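Local coordinates for cupin domain protein (Microcystis aeruginosa DIANCHI905, PDB 5ZBF) that acts as a cupin-superfamily isomerase in the biosynthesis of the Choi moiety of aeruginosins, and holds 4-hydroxyphenylpyruvic acid at an iron(II) site, at residues 20-25 against 180-185; 27-32 against 97-102; 48-53 against 133-138. All blocks are in the same frame, centred on the assembly; numbering follows the deposited sequence. Where two conformers were deposited one is given.

Interaction 1. Residues 20-25 against 180-185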
loop_
_atom_site.group_PDB
_atom_site.type_symbol
_atom_site.label_atom_id
_atom_site.label_comp_id
_atom_site.label_asym_id
_atom_site.label_seq_id
_atom_site.Cartn_x
_atom_site.Cartn_y
_atom_site.Cartn_z
ATOM N N GLU A 20 -11.453 4.899 0.944
ATOM C CA GLU A 20 -11.193 5.714 -0.241
ATOM C C GLU A 20 -10.633 4.754 -1.282
ATOM O O GLU A 20 -9.537 4.203 -1.107
ATOM C CB GLU A 20 -10.191 6.831 0.068
ATOM C CG GLU A 20 -10.734 7.898 1.021
ATOM C CD GLU A 20 -11.862 8.763 0.453
ATOM O OE1 GLU A 20 -12.046 8.851 -0.784
ATOM O OE2 GLU A 20 -12.577 9.392 1.267
ATOM N N VAL A 21 -11.394 4.549 -2.351
ATOM C CA VAL A 21 -11.127 3.464 -3.296
ATOM C C VAL A 21 -10.556 4.033 -4.597
ATOM O O VAL A 21 -11.180 4.878 -5.242
ATOM C CB VAL A 21 -12.402 2.659 -3.609
ATOM C CG1 VAL A 21 -12.078 1.564 -4.611
ATOM C CG2 VAL A 21 -12.984 2.067 -2.328
ATOM N N PHE A 22 -9.366 3.567 -4.965
ATOM C CA PHE A 22 -8.677 4.058 -6.143
ATOM C C PHE A 22 -8.498 2.917 -7.148
ATOM O O PHE A 22 -7.995 1.847 -6.795
ATOM C CB PHE A 22 -7.272 4.540 -5.817
ATOM C CG PHE A 22 -7.153 5.614 -4.758
ATOM C CD1 PHE A 22 -6.773 6.906 -5.107
ATOM C CD2 PHE A 22 -7.279 5.310 -3.412
ATOM C CE1 PHE A 22 -6.576 7.873 -4.139
ATOM C CE2 PHE A 22 -7.077 6.278 -2.438
ATOM C CZ PHE A 22 -6.728 7.561 -2.802
ATOM N N GLN A 23 -8.838 3.169 -8.405
ATOM C CA GLN A 23 -8.667 2.169 -9.457
ATOM C C GLN A 23 -7.307 2.362 -10.102
ATOM O O GLN A 23 -6.990 3.468 -10.511
ATOM C CB GLN A 23 -9.766 2.305 -10.509
ATOM C CG GLN A 23 -9.864 1.116 -11.459
ATOM C CD GLN A 23 -10.375 -0.141 -10.772
ATOM O OE1 GLN A 23 -11.411 -0.120 -10.100
ATOM N NE2 GLN A 23 -9.652 -1.246 -10.941
ATOM N N CYS A 24 -6.520 1.286 -10.184
ATOM C CA CYS A 24 -5.207 1.294 -10.837
ATOM C C CYS A 24 -5.162 0.144 -11.863
ATOM O O CYS A 24 -4.568 -0.913 -11.625
ATOM C CB CYS A 24 -4.095 1.133 -9.801
ATOM S SG CYS A 24 -4.061 2.416 -8.537
ATOM N N GLN A 25 -5.812 0.375 -12.999
ATOM C CA GLN A 25 -6.093 -0.667 -13.985
ATOM C C GLN A 25 -6.721 -1.892 -13.309
ATOM O O GLN A 25 -7.840 -1.789 -12.819
ATOM C CB GLN A 25 -4.849 -0.985 -14.817
ATOM C CG GLN A 25 -4.559 0.115 -15.823
ATOM C CD GLN A 25 -3.348 -0.159 -16.705
ATOM O OE1 GLN A 25 -2.806 -1.266 -16.734
ATOM N NE2 GLN A 25 -2.920 0.860 -17.428
ATOM N N GLY A 180 -3.208 10.849 1.441
ATOM C CA GLY A 180 -4.578 10.838 0.942
ATOM C C GLY A 180 -4.707 10.694 -0.561
ATOM O O GLY A 180 -5.801 10.439 -1.071
ATOM N N GLN A 181 -3.593 10.886 -1.267
ATOM C CA GLN A 181 -3.514 10.741 -2.712
ATOM C C GLN A 181 -2.549 9.610 -3.013
ATOM O O GLN A 181 -1.738 9.247 -2.165
ATOM C CB GLN A 181 -2.983 12.019 -3.355
ATOM C CG GLN A 181 -3.774 13.268 -3.028
ATOM C CD GLN A 181 -3.098 14.529 -3.534
ATOM O OE1 GLN A 181 -2.204 15.061 -2.888
ATOM N NE2 GLN A 181 -3.537 15.020 -4.686
ATOM N N ILE A 182 -2.650 9.043 -4.209
ATOM C CA ILE A 182 -1.657 8.075 -4.694
ATOM C C ILE A 182 -1.196 8.411 -6.107
ATOM O O ILE A 182 -1.831 9.191 -6.825
ATOM C CB ILE A 182 -2.174 6.608 -4.678
ATOM C CG1 ILE A 182 -3.183 6.339 -5.815
ATOM C CG2 ILE A 182 -2.773 6.249 -3.326
ATOM C CD1 ILE A 182 -3.715 4.920 -5.819
ATOM N N TYR A 183 -0.073 7.819 -6.501
ATOM C CA TYR A 183 0.280 7.773 -7.909
ATOM C C TYR A 183 0.213 6.326 -8.377
ATOM O O TYR A 183 0.412 5.387 -7.591
ATOM C CB TYR A 183 1.654 8.406 -8.203
ATOM C CG TYR A 183 2.836 7.639 -7.662
ATOM C CD1 TYR A 183 3.371 6.557 -8.355
ATOM C CD2 TYR A 183 3.409 7.980 -6.447
ATOM C CE1 TYR A 183 4.450 5.837 -7.845
ATOM C CE2 TYR A 183 4.494 7.283 -5.936
ATOM C CZ TYR A 183 5.011 6.210 -6.631
ATOM O OH TYR A 183 6.083 5.523 -6.102
ATOM N N TYR A 184 -0.050 6.172 -9.665
ATOM C CA TYR A 184 -0.042 4.876 -10.319
ATOM C C TYR A 184 0.797 4.982 -11.585
ATOM O O TYR A 184 0.488 5.777 -12.470
ATOM C CB TYR A 184 -1.468 4.444 -10.661
ATOM C CG TYR A 184 -1.522 3.250 -11.584
ATOM C CD1 TYR A 184 -0.842 2.081 -11.270
ATOM C CD2 TYR A 184 -2.251 3.291 -12.776
ATOM C CE1 TYR A 184 -0.885 0.977 -12.111
ATOM C CE2 TYR A 184 -2.302 2.190 -13.618
ATOM C CZ TYR A 184 -1.613 1.038 -13.281
ATOM O OH TYR A 184 -1.640 -0.065 -14.113
ATOM N N ALA A 185 1.856 4.183 -11.653
ATOM C CA ALA A 185 2.746 4.158 -12.816
ATOM C C ALA A 185 2.641 2.796 -13.481
ATOM O O ALA A 185 3.184 1.820 -12.967
ATOM C CB ALA A 185 4.184 4.433 -12.399
#

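Interaction 2. Residues 27-32 against 97-102. With ENO (3-(4-hydroxy-phenyl)pyruvic acid), chain B.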
loop_
_atom_site.group_PDB
_atom_site.type_symbol
_atom_site.label_atom_id
_atom_site.label_comp_id
_atom_site.label_asym_id
_atom_site.label_seq_id
_atom_site.Cartn_x
_atom_site.Cartn_y
_atom_site.Cartn_z
ATOM N N THR A 27 -5.766 -3.437 -10.573
ATOM C CA THR A 27 -5.561 -3.429 -9.140
ATOM C C THR A 27 -6.420 -2.332 -8.510
ATOM O O THR A 27 -6.497 -1.217 -9.025
ATOM C CB THR A 27 -4.083 -3.151 -8.813
ATOM O OG1 THR A 27 -3.263 -4.075 -9.531
ATOM C CG2 THR A 27 -3.806 -3.272 -7.319
ATOM N N ILE A 28 -7.080 -2.672 -7.410
ATOM C CA ILE A 28 -7.754 -1.690 -6.571
ATOM C C ILE A 28 -6.879 -1.402 -5.357
ATOM O O ILE A 28 -6.447 -2.325 -4.659
ATOM C CB ILE A 28 -9.122 -2.216 -6.101
ATOM C CG1 ILE A 28 -10.057 -2.424 -7.294
ATOM C CG2 ILE A 28 -9.747 -1.262 -5.094
ATOM C CD1 ILE A 28 -11.129 -3.459 -7.035
ATOM N N PHE A 29 -6.613 -0.123 -5.117
ATOM C CA PHE A 29 -5.926 0.321 -3.917
ATOM C C PHE A 29 -6.945 1.071 -3.078
ATOM O O PHE A 29 -7.673 1.918 -3.604
ATOM C CB PHE A 29 -4.760 1.250 -4.282
ATOM C CG PHE A 29 -4.052 1.850 -3.091
ATOM C CD1 PHE A 29 -2.900 1.267 -2.583
ATOM C CD2 PHE A 29 -4.544 2.995 -2.462
ATOM C CE1 PHE A 29 -2.255 1.802 -1.478
ATOM C CE2 PHE A 29 -3.914 3.525 -1.353
ATOM C CZ PHE A 29 -2.746 2.948 -0.874
ATOM N N GLN A 30 -6.995 0.781 -1.786
ATOM C CA GLN A 30 -7.871 1.539 -0.895
ATOM C C GLN A 30 -7.207 1.978 0.393
ATOM O O GLN A 30 -6.419 1.251 0.977
ATOM C CB GLN A 30 -9.159 0.754 -0.599
ATOM C CG GLN A 30 -8.940 -0.584 0.075
ATOM C CD GLN A 30 -10.164 -1.498 0.018
ATOM O OE1 GLN A 30 -10.939 -1.457 -0.929
ATOM N NE2 GLN A 30 -10.318 -2.336 1.023
ATOM N N LEU A 31 -7.524 3.198 0.821
ATOM C CA LEU A 31 -7.190 3.651 2.156
ATOM C C LEU A 31 -8.410 3.363 3.026
ATOM O O LEU A 31 -9.543 3.624 2.603
ATOM C CB LEU A 31 -6.876 5.151 2.162
ATOM C CG LEU A 31 -5.671 5.649 1.375
ATOM C CD1 LEU A 31 -5.667 7.171 1.315
ATOM C CD2 LEU A 31 -4.383 5.123 1.985
ATOM N N SER A 32 -8.159 2.814 4.209
ATOM C CA SER A 32 -9.199 2.341 5.132
ATOM C C SER A 32 -9.172 3.092 6.452
ATOM O O SER A 32 -8.104 3.427 6.952
ATOM C CB SER A 32 -8.969 0.861 5.454
ATOM O OG SER A 32 -9.314 0.028 4.364
ATOM N N PHE A 97 -4.137 0.549 4.607
ATOM C CA PHE A 97 -4.424 0.418 3.185
ATOM C C PHE A 97 -4.469 -1.044 2.821
ATOM O O PHE A 97 -3.933 -1.882 3.551
ATOM C CB PHE A 97 -3.407 1.158 2.304
ATOM C CG PHE A 97 -2.033 0.530 2.264
ATOM C CD1 PHE A 97 -1.700 -0.410 1.298
ATOM C CD2 PHE A 97 -1.070 0.912 3.170
ATOM C CE1 PHE A 97 -0.430 -0.966 1.249
ATOM C CE2 PHE A 97 0.197 0.375 3.126
ATOM C CZ PHE A 97 0.523 -0.572 2.167
ATOM N N ASP A 98 -5.146 -1.330 1.709
ATOM C CA ASP A 98 -5.168 -2.666 1.096
ATOM C C ASP A 98 -5.020 -2.539 -0.410
ATOM O O ASP A 98 -5.377 -1.510 -0.987
ATOM C CB ASP A 98 -6.499 -3.400 1.321
ATOM C CG ASP A 98 -6.986 -3.348 2.745
ATOM O OD1 ASP A 98 -7.907 -2.550 3.021
ATOM O OD2 ASP A 98 -6.477 -4.128 3.573
ATOM N N LEU A 99 -4.539 -3.608 -1.039
ATOM C CA LEU A 99 -4.557 -3.742 -2.482
ATOM C C LEU A 99 -5.228 -5.056 -2.785
ATOM O O LEU A 99 -4.993 -6.040 -2.094
ATOM C CB LEU A 99 -3.149 -3.770 -3.066
ATOM C CG LEU A 99 -2.411 -2.449 -3.032
ATOM C CD1 LEU A 99 -1.595 -2.368 -1.752
ATOM C CD2 LEU A 99 -1.531 -2.292 -4.261
ATOM N N LYS A 100 -6.078 -5.049 -3.807
ATOM C CA LYS A 100 -6.801 -6.238 -4.232
ATOM C C LYS A 100 -6.667 -6.415 -5.737
ATOM O O LYS A 100 -6.748 -5.446 -6.496
ATOM C CB LYS A 100 -8.269 -6.158 -3.811
ATOM C CG LYS A 100 -8.454 -6.302 -2.311
ATOM C CD LYS A 100 -9.808 -5.809 -1.844
ATOM C CE LYS A 100 -10.933 -6.667 -2.372
ATOM N NZ LYS A 100 -12.199 -6.335 -1.658
ATOM N N ARG A 101 -6.464 -7.664 -6.155
ATOM C CA ARG A 101 -6.159 -7.982 -7.543
ATOM C C ARG A 101 -6.417 -9.461 -7.758
ATOM O O ARG A 101 -6.092 -10.268 -6.885
ATOM C CB ARG A 101 -4.686 -7.686 -7.817
ATOM C CG ARG A 101 -4.257 -7.924 -9.243
ATOM C CD ARG A 101 -2.752 -7.883 -9.373
ATOM N NE ARG A 101 -2.364 -8.182 -10.741
ATOM C CZ ARG A 101 -2.433 -7.325 -11.758
ATOM N NH1 ARG A 101 -2.046 -7.717 -12.962
ATOM N NH2 ARG A 101 -2.876 -6.082 -11.584
ATOM N N ILE A 102 -7.013 -9.816 -8.897
ATOM C CA ILE A 102 -7.087 -11.218 -9.309
ATOM C C ILE A 102 -5.687 -11.607 -9.766
ATOM O O ILE A 102 -5.189 -11.073 -10.758
ATOM C CB ILE A 102 -8.082 -11.451 -10.466
ATOM C CG1 ILE A 102 -9.504 -11.045 -10.059
ATOM C CG2 ILE A 102 -8.039 -12.914 -10.914
ATOM C CD1 ILE A 102 -10.156 -11.963 -9.048
HETATM O O4 ENO B . -10.641 -7.460 3.600
HETATM C C9 ENO B . -14.044 -5.435 5.384
HETATM C C8 ENO B . -15.201 -5.991 5.933
HETATM C C7 ENO B . -15.181 -7.288 6.449
HETATM C C6 ENO B . -13.998 -8.023 6.416
HETATM C C5 ENO B . -12.844 -7.466 5.868
HETATM C C4 ENO B . -12.859 -6.172 5.351
HETATM O O3 ENO B . -16.309 -7.839 6.985
HETATM C C3 ENO B . -11.591 -5.595 4.750
HETATM C C2 ENO B . -11.266 -6.400 3.502
HETATM C C1 ENO B . -11.719 -5.946 2.183
HETATM O O2 ENO B . -12.088 -4.756 2.000
HETATM O O1 ENO B . -11.727 -6.782 1.250
HETATM O O HOH W 1 -7.702 -2.185 5.631
#

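Interaction 3. Residues 48-53 against 133-138. With FE2 (Fe (II) ion), chain C; ENO (3-(4-hydroxy-phenyl)pyruvic acid), chain B.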
loop_
_atom_site.group_PDB
_atom_site.type_symbol
_atom_site.label_atom_id
_atom_site.label_comp_id
_atom_site.label_asym_id
_atom_site.label_seq_id
_atom_site.Cartn_x
_atom_site.Cartn_y
_atom_site.Cartn_z
ATOM N N SER A 48 -7.101 -11.641 -4.620
ATOM C CA SER A 48 -6.067 -11.709 -3.596
ATOM C C SER A 48 -5.913 -10.339 -2.968
ATOM O O SER A 48 -6.154 -9.314 -3.620
ATOM C CB SER A 48 -4.733 -12.128 -4.201
ATOM O OG SER A 48 -4.828 -13.402 -4.803
ATOM N N GLN A 49 -5.494 -10.327 -1.710
ATOM C CA GLN A 49 -5.456 -9.103 -0.924
ATOM C C GLN A 49 -4.219 -9.043 -0.047
ATOM O O GLN A 49 -3.811 -10.041 0.558
ATOM C CB GLN A 49 -6.713 -9.029 -0.058
ATOM C CG GLN A 49 -6.819 -7.813 0.849
ATOM C CD GLN A 49 -8.034 -7.877 1.748
ATOM O OE1 GLN A 49 -7.940 -7.746 2.972
ATOM N NE2 GLN A 49 -9.184 -8.097 1.140
ATOM N N ILE A 50 -3.632 -7.855 0.008
ATOM C CA ILE A 50 -2.559 -7.540 0.936
ATOM C C ILE A 50 -2.845 -6.180 1.540
ATOM O O ILE A 50 -3.587 -5.394 0.960
ATOM C CB ILE A 50 -1.181 -7.480 0.239
ATOM C CG1 ILE A 50 -1.184 -6.460 -0.912
ATOM C CG2 ILE A 50 -0.799 -8.860 -0.281
ATOM C CD1 ILE A 50 0.153 -6.278 -1.596
ATOM N N GLY A 51 -2.230 -5.888 2.677
ATOM C CA GLY A 51 -2.377 -4.574 3.276
ATOM C C GLY A 51 -1.532 -4.356 4.502
ATOM O O GLY A 51 -0.902 -5.280 4.990
ATOM N N MET A 52 -1.536 -3.115 4.986
ATOM C CA MET A 52 -0.750 -2.729 6.155
ATOM C C MET A 52 -1.528 -1.718 6.961
ATOM O O MET A 52 -2.328 -0.956 6.414
ATOM C CB MET A 52 0.556 -2.054 5.757
ATOM C CG MET A 52 1.457 -2.835 4.835
ATOM S SD MET A 52 3.004 -1.919 4.665
ATOM C CE MET A 52 3.485 -1.740 6.385
ATOM N N VAL A 53 -1.288 -1.729 8.261
ATOM C CA VAL A 53 -1.769 -0.691 9.162
ATOM C C VAL A 53 -0.798 0.497 9.059
ATOM O O VAL A 53 0.434 0.315 9.114
ATOM C CB VAL A 53 -1.780 -1.199 10.611
ATOM C CG1 VAL A 53 -2.147 -0.092 11.589
ATOM C CG2 VAL A 53 -2.696 -2.414 10.731
ATOM N N SER A 133 4.408 -13.109 -2.944
ATOM C CA SER A 133 4.191 -13.955 -4.111
ATOM C C SER A 133 3.864 -13.169 -5.386
ATOM O O SER A 133 4.283 -13.583 -6.472
ATOM C CB SER A 133 3.090 -14.979 -3.823
ATOM O OG SER A 133 1.850 -14.354 -3.568
ATOM N N TRP A 134 3.134 -12.050 -5.247
ATOM C CA TRP A 134 2.720 -11.210 -6.387
ATOM C C TRP A 134 3.054 -9.704 -6.250
ATOM O O TRP A 134 2.604 -8.886 -7.056
ATOM C CB TRP A 134 1.212 -11.394 -6.660
ATOM C CG TRP A 134 0.262 -11.022 -5.536
ATOM C CD1 TRP A 134 -0.112 -11.809 -4.486
ATOM C CD2 TRP A 134 -0.472 -9.799 -5.396
ATOM N NE1 TRP A 134 -1.015 -11.150 -3.691
ATOM C CE2 TRP A 134 -1.256 -9.913 -4.230
ATOM C CE3 TRP A 134 -0.545 -8.624 -6.147
ATOM C CZ2 TRP A 134 -2.089 -8.888 -3.791
ATOM C CZ3 TRP A 134 -1.382 -7.605 -5.713
ATOM C CH2 TRP A 134 -2.141 -7.745 -4.547
ATOM N N PHE A 135 3.879 -9.346 -5.268
ATOM C CA PHE A 135 4.071 -7.948 -4.907
ATOM C C PHE A 135 5.389 -7.731 -4.163
ATOM O O PHE A 135 5.924 -8.641 -3.549
ATOM C CB PHE A 135 2.919 -7.484 -3.990
ATOM C CG PHE A 135 2.842 -8.266 -2.719
ATOM C CD1 PHE A 135 3.496 -7.834 -1.573
ATOM C CD2 PHE A 135 2.179 -9.489 -2.688
ATOM C CE1 PHE A 135 3.461 -8.591 -0.413
ATOM C CE2 PHE A 135 2.143 -10.248 -1.530
ATOM C CZ PHE A 135 2.779 -9.793 -0.387
ATOM N N GLU A 136 5.871 -6.497 -4.187
ATOM C CA GLU A 136 6.918 -6.062 -3.276
ATOM C C GLU A 136 6.487 -4.742 -2.665
ATOM O O GLU A 136 6.019 -3.861 -3.378
ATOM C CB GLU A 136 8.250 -5.889 -4.009
ATOM C CG GLU A 136 9.379 -5.435 -3.102
ATOM C CD GLU A 136 10.735 -5.409 -3.783
ATOM O OE1 GLU A 136 10.799 -5.429 -5.030
ATOM O OE2 GLU A 136 11.748 -5.349 -3.060
ATOM N N ILE A 137 6.657 -4.606 -1.354
ATOM C CA ILE A 137 6.367 -3.345 -0.672
ATOM C C ILE A 137 7.680 -2.736 -0.188
ATOM O O ILE A 137 8.510 -3.424 0.393
ATOM C CB ILE A 137 5.358 -3.543 0.477
ATOM C CG1 ILE A 137 4.005 -3.985 -0.115
ATOM C CG2 ILE A 137 5.188 -2.260 1.291
ATOM C CD1 ILE A 137 2.943 -4.288 0.912
ATOM N N VAL A 138 7.854 -1.449 -0.462
ATOM C CA VAL A 138 9.048 -0.706 -0.079
ATOM C C VAL A 138 8.615 0.555 0.652
ATOM O O VAL A 138 7.804 1.305 0.141
ATOM C CB VAL A 138 9.876 -0.311 -1.318
ATOM C CG1 VAL A 138 11.159 0.405 -0.898
ATOM C CG2 VAL A 138 10.177 -1.546 -2.158
HETATM FE FE FE2 C . -11.031 -8.749 1.975
HETATM O O4 ENO B . -10.641 -7.460 3.600
HETATM C C9 ENO B . -14.044 -5.435 5.384
HETATM C C8 ENO B . -15.201 -5.991 5.933
HETATM C C7 ENO B . -15.181 -7.288 6.449
HETATM C C6 ENO B . -13.998 -8.023 6.416
HETATM C C5 ENO B . -12.844 -7.466 5.868
HETATM C C4 ENO B . -12.859 -6.172 5.351
HETATM O O3 ENO B . -16.309 -7.839 6.985
HETATM C C3 ENO B . -11.591 -5.595 4.750
HETATM C C2 ENO B . -11.266 -6.400 3.502
HETATM C C1 ENO B . -11.719 -5.946 2.183
HETATM O O2 ENO B . -12.088 -4.756 2.000
HETATM O O1 ENO B . -11.727 -6.782 1.250
HETATM O O HOH W 2 -2.407 -12.269 -1.454
#

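Interaction 1. Residues 20-25 against 180-185
F22 and I182 lie alongside each other, pointing opposite ways. Starting at its root, F22 CB meets I182 CD1 at 3.6 Å; CG rests on the same methyl, and CD1 on both I182 CG1 and CD1. Farther out, I182 CG2 sits over the ring face, 4.2 Å from the centroid of F22 and close to its normal. At the tip, F22 CZ comes within 3.5 Å of G180 O, which lies in the ring plane at the edge. The delta methyl I182 CD1 also reaches C24 SG at 3.7 Å, bridging two residues of strand 17-24.

C24 then covers a face of Y184, its CB 3.8 Å from the ring centroid, while the sulfur stands obliquely to the ring. Y184 CG is anti to the backbone N (chi1 168°), which brings the ring under C24 and its hydroxyl beside Q25. There the amide plane of Q25 is steeply turned from the ring, and the polar ends bond elsewhere: Y184 OH to E156, Q25 NE2 to E3. The segments run nearly the same way (5° apart) and meet mainly through side chains, a largely apolar packing of strand 17-24 against the second cupin domain, consistent with a bicupin architecture.

Interaction 2. Residues 27-32 against 97-102
The rings of F29 and F97 are nearly parallel, 18° between planes, but slid apart: their centroids stand 5.5 Å from each other and overlap is slight. The closest atoms, F29 CE1 and F97 CD1, are 3.6 Å apart, an approach oblique to both rings. L99 CD1 lies in plane at the edge of F97, while L99 CG comes obliquely to F29 CD1. F160 completes the group, meeting F97 edge-to-face and F29 at a tilt.

A third flat group, the guanidinium of R101, takes T27 OG1 at its edge: R101 NH2 donates a hydrogen bond of 2.9 Å to T27 OG1, close to the guanidinium plane. NE makes a salt bridge with E210, next to the C-terminal histidine run and probably from the construct.

On the other face of the sheet, Q30 CG sits between its backbone N and carbonyl carbon (chi1 60°), from which the extended chain carries the amide to D98. In the conformer given for D98, Q30 NE2 bonds D98 OD1 at 3.1 Å, in its own amide plane but above the carboxylate plane. Q30 NE2 also donates to O2 of the bound 4-hydroxyphenylpyruvate (ENO) at 3.2 Å. K100, bent at chi3, donates a hydrogen bond of 3.0 Å from K100 NZ to ENO O1; with Q30 on O2, each carboxylate oxygen has a protein donor. A water joins S32 OG to D98 OD1, although both residues have a second conformer and this corner is less certain.

Paired backbone bonds join I28 with K100 and Q30 with D98, alternating with the non-hydrogen-bonded pairs F29-L99 and L31-F97. This is an antiparallel cupin strand pair: F29, L31, F97 and L99 face apolar packing, Q30 and K100 the ligand pocket.

Interaction 3. Residues 48-53 against 133-138
I50 and W134 reach toward each other from their two segments, while F135 lies alongside I50 and points the other way; I50 packs into the angle formed by the adjoining W134 and F135. With CG1 set between the backbone N and the carbonyl carbon (chi1 57°), both branches of I50 reach F135. Its CD1 lies over the ring face, 3.8 Å from the centroid of F135, in a CH-pi contact displaced toward the rim. The other branch, I50 CG2, covers the same ring farther round, 3.5 Å from F135 CE2, and meets W134 CZ2 at 3.7 Å, obliquely to the indole.

The two aromatic groups of 133-138 also brace one another: F135 CD2 stands over a face of the indole, offset toward its rim, and W134 CG lies at the edge of F135. At the start of the strand S48 CB lies 3.9 Å from W134 NE1, obliquely to the indole, and S48 OG hydrogen-bonds T103. Farther along, I50 CD1 touches I137 CD1 at 4.2 Å.

The indole N-H is satisfied by a water in the ring plane, 2.9 Å from W134 NE1; that water in turn gives a weak bond of 3.3 Å to Q49 O.

Q49 points away from this packing. Its extended side chain, with CG anti to the backbone N (chi1 179°), reaches the iron(II) ion, whose other protein ligands are H43, H45 and H84. Strand alternation therefore divides the chemistry: I50 faces a buried apolar contact, with the water link running beside it, whereas its neighbour Q49 faces a polar metal centre carrying the bound ligand.

Overall arrangement
Strand pairing passes from one contact to the next. Interactions 1 and 2, centres about 9 Å apart, meet through the neighbouring strands 17-24 and 27-34, with F22 N bonded to F29 O at 2.7 Å and I182 CG2 packed 3.6 Å from F29 CE2. Interactions 2 and 3, also about 9 Å between centres, meet along the pairing of strands 94-101 and 48-55, where L99 N meets I50 O and R101 O meets S48 N, each at 2.8 Å. Interactions 1 and 3 do not touch, their nearest atoms being about 8 Å apart. The ligand connects 2 and 3, taking Q30 and K100 from one and sharing iron with Q49 from the other. The side chain of F22 is about 12 Å from the bound ENO.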